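Side-chain contact in ribokinase (Arabidopsis thaliana, PDB 6ILS), which phosphorylates D-ribose at its O-5 hydroxyl with ATP and a divalent cation, most likely magnesium, as a homodimeric sugar kinase of the PfkB family: residues V224-G227 with S231-F234. Sequence-based numbering, arbitrary orientation.
Sequences VKLG and SALF. With ATP (adenosine-5'-triphosphate), chain E.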
ATOM      1  N   VAL B 224      30.304  13.180   1.300  1.00 15.14           N
ATOM      2  CA  VAL B 224      30.117  12.013   0.459  1.00 18.06           C
ATOM      3  C   VAL B 224      29.933  10.726   1.266  1.00 19.82           C
ATOM      4  O   VAL B 224      30.764  10.396   2.112  1.00 20.27           O
ATOM      5  CB  VAL B 224      31.306  11.821  -0.508  1.00 24.19           C
ATOM      6  CG1 VAL B 224      30.985  10.727  -1.506  1.00 23.21           C
ATOM      7  CG2 VAL B 224      31.621  13.127  -1.230  1.00 24.52           C
ATOM      8  N   LYS B 225      28.833  10.022   1.003  1.00 19.79           N
ATOM      9  CA  LYS B 225      28.558   8.739   1.640  1.00 20.07           C
ATOM     10  C   LYS B 225      29.144   7.612   0.795  1.00 24.72           C
ATOM     11  O   LYS B 225      28.866   7.509  -0.398  1.00 23.07           O
ATOM     12  CB  LYS B 225      27.043   8.567   1.842  1.00 22.09           C
ATOM     13  CG  LYS B 225      26.461   9.626   2.793  1.00 23.02           C
ATOM     14  CD  LYS B 225      24.923   9.783   2.710  1.00 26.11           C
ATOM     15  CE  LYS B 225      24.515  10.470   1.402  1.00 27.58           C
ATOM     16  NZ  LYS B 225      23.317  11.375   1.565  1.00 31.34           N
ATOM     17  N   LEU B 226      29.962   6.764   1.417  1.00 22.28           N
ATOM     18  CA  LEU B 226      30.733   5.782   0.666  1.00 24.47           C
ATOM     19  C   LEU B 226      30.391   4.337   1.042  1.00 29.78           C
ATOM     20  O   LEU B 226      31.219   3.438   0.873  1.00 31.19           O
ATOM     21  CB  LEU B 226      32.223   6.034   0.873  1.00 22.77           C
ATOM     22  CG  LEU B 226      32.696   7.436   0.512  1.00 28.70           C
ATOM     23  CD1 LEU B 226      34.099   7.691   1.013  1.00 30.79           C
ATOM     24  CD2 LEU B 226      32.612   7.631  -0.982  1.00 28.27           C
ATOM     25  N   GLY B 227      29.178   4.124   1.539  1.00 28.24           N
ATOM     26  CA  GLY B 227      28.706   2.790   1.872  1.00 32.78           C
ATOM     27  C   GLY B 227      29.616   2.099   2.871  1.00 30.55           C
ATOM     28  O   GLY B 227      29.940   2.668   3.899  1.00 26.94           O
ATOM     29  N   SER B 231      32.676   7.415   4.848  1.00 20.18           N
ATOM     30  CA  SER B 231      32.250   8.719   4.403  1.00 20.47           C
ATOM     31  C   SER B 231      33.428   9.665   4.334  1.00 21.14           C
ATOM     32  O   SER B 231      34.514   9.365   4.825  1.00 21.03           O
ATOM     33  CB  SER B 231      31.180   9.271   5.351  1.00 21.24           C
ATOM     34  OG  SER B 231      31.728   9.517   6.635  1.00 19.54           O
ATOM     35  N   ALA B 232      33.214  10.827   3.738  1.00 17.09           N
ATOM     36  CA  ALA B 232      34.239  11.858   3.765  1.00 17.83           C
ATOM     37  C   ALA B 232      33.594  13.223   3.604  1.00 19.68           C
ATOM     38  O   ALA B 232      32.575  13.351   2.923  1.00 20.36           O
ATOM     39  CB  ALA B 232      35.298  11.613   2.678  1.00 21.75           C
ATOM     40  N   LEU B 233      34.169  14.216   4.269  1.00 17.61           N
ATOM     41  CA  LEU B 233      33.702  15.583   4.199  1.00 19.17           C
ATOM     42  C   LEU B 233      34.756  16.427   3.502  1.00 20.84           C
ATOM     43  O   LEU B 233      35.874  16.591   4.013  1.00 23.19           O
ATOM     44  CB  LEU B 233      33.413  16.155   5.581  1.00 17.71           C
ATOM     45  CG  LEU B 233      32.929  17.613   5.616  1.00 22.31           C
ATOM     46  CD1 LEU B 233      31.562  17.767   4.940  1.00 20.46           C
ATOM     47  CD2 LEU B 233      32.878  18.126   7.040  1.00 24.20           C
ATOM     48  N   PHE B 234      34.400  16.932   2.326  1.00 19.47           N
ATOM     49  CA  PHE B 234      35.272  17.844   1.582  1.00 20.05           C
ATOM     50  C   PHE B 234      34.810  19.269   1.779  1.00 20.56           C
ATOM     51  O   PHE B 234      33.641  19.583   1.562  1.00 22.63           O
ATOM     52  CB  PHE B 234      35.270  17.530   0.083  1.00 17.60           C
ATOM     53  CG  PHE B 234      35.754  16.154  -0.268  1.00 20.86           C
ATOM     54  CD1 PHE B 234      34.922  15.046  -0.136  1.00 20.94           C
ATOM     55  CD2 PHE B 234      37.029  15.963  -0.765  1.00 24.31           C
ATOM     56  CE1 PHE B 234      35.363  13.786  -0.479  1.00 19.95           C
ATOM     57  CE2 PHE B 234      37.477  14.698  -1.101  1.00 21.90           C
ATOM     58  CZ  PHE B 234      36.645  13.612  -0.962  1.00 23.59           C
TER
HETATM   59  PG  ATP E 401      22.818   6.194   0.627  1.00 43.93           P
HETATM   60  O1G ATP E 401      22.621   7.660   0.488  1.00 40.11           O
HETATM   61  O2G ATP E 401      21.649   5.563   1.367  1.00 44.89           O
HETATM   62  O3G ATP E 401      22.897   5.527  -0.711  1.00 47.42           O
HETATM   63  PB  ATP E 401      25.246   4.862   1.114  1.00 43.00           P
HETATM   64  O1B ATP E 401      26.371   4.996   2.045  1.00 35.53           O
HETATM   65  O2B ATP E 401      25.791   4.981  -0.234  1.00 42.99           O
HETATM   66  O3B ATP E 401      24.200   6.008   1.420  1.00 42.07           O
HETATM   67  PA  ATP E 401      24.507   2.266   2.197  1.00 48.85           P
HETATM   68  O1A ATP E 401      25.591   1.286   1.764  1.00 43.66           O
HETATM   69  O2A ATP E 401      23.173   1.567   2.243  1.00 39.60           O
HETATM   70  O3A ATP E 401      24.432   3.468   1.168  1.00 58.03           O
HETATM   71  O5' ATP E 401      24.838   2.791   3.635  1.00 39.85           O
HETATM   72  C5' ATP E 401      24.045   3.801   4.226  1.00 38.15           C
HETATM   73  C4' ATP E 401      24.778   4.266   5.555  1.00 33.86           C
HETATM   74  O4' ATP E 401      25.007   3.037   6.462  1.00 33.02           O
HETATM   75  C3' ATP E 401      25.923   4.713   5.262  1.00 33.85           C
HETATM   76  O3' ATP E 401      26.255   5.823   6.115  1.00 26.51           O
HETATM   77  C2' ATP E 401      27.007   3.490   5.549  1.00 31.28           C
HETATM   78  O2' ATP E 401      28.306   4.110   5.769  1.00 29.98           O
HETATM   79  C1' ATP E 401      26.543   2.844   6.539  1.00 31.39           C
HETATM   80  N9  ATP E 401      26.752   1.396   6.354  1.00 32.53           N
HETATM   81  C8  ATP E 401      26.602   0.452   5.378  1.00 33.53           C
HETATM   82  N7  ATP E 401      27.004  -0.741   5.893  1.00 35.44           N
HETATM   83  C5  ATP E 401      27.392  -0.534   7.194  1.00 32.19           C
HETATM   84  C6  ATP E 401      27.882  -1.403   8.167  1.00 35.38           C
HETATM   85  N6  ATP E 401      28.121  -2.815   8.049  1.00 36.58           N
HETATM   86  N1  ATP E 401      28.196  -0.930   9.372  1.00 29.28           N
HETATM   87  C2  ATP E 401      28.025   0.408   9.663  1.00 26.86           C
HETATM   88  N3  ATP E 401      27.545   1.265   8.726  1.00 22.87           N
HETATM   89  C4  ATP E 401      27.233   0.783   7.483  1.00 31.00           C
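V224 and A232 face each other as the hydrogen-bonded pair of two antiparallel strands: V224 N gives to A232 O at 2.8 Å, and A232 N returns a bond to V224 O at 3.0 Å. V224 O also receives a bent CA-H...O contact from S231 CA. On the face carrying V224, its CG2, anti to the carbonyl carbon, approaches the F234 ring obliquely, 3.9 Å from CE1; helix 204-216 packs over both through V211. Just past the strand, L226 points its side chain toward 231-234, and its CD1 settles 3.9 Å from S231 C. These strands form a beta hairpin near one end of the large mixed sheet of the PfkB kinase fold, with the nucleotide at its turn. K225, whose side chain takes the other face, runs along the triphosphate: CB lies 3.6 Å from ATP O1B, CD passes O1G, and CE comes 3.5 Å from O1G. Bends at chi3 (-72°) and chi4 then carry NZ to a salt bridge with D167 and hydrogen bonds to S187 O and T262 OG1. A methionine here would probably leave D167 without its countercharge and weaken the positive field beside the gamma phosphate. G227 N donates to ATP O1B at 3.0 Å; its positive phi (57°) favours glycine, and a CB here would also crowd ATP O1A. ATP O2' in turn donates to G227 O at 2.9 Å.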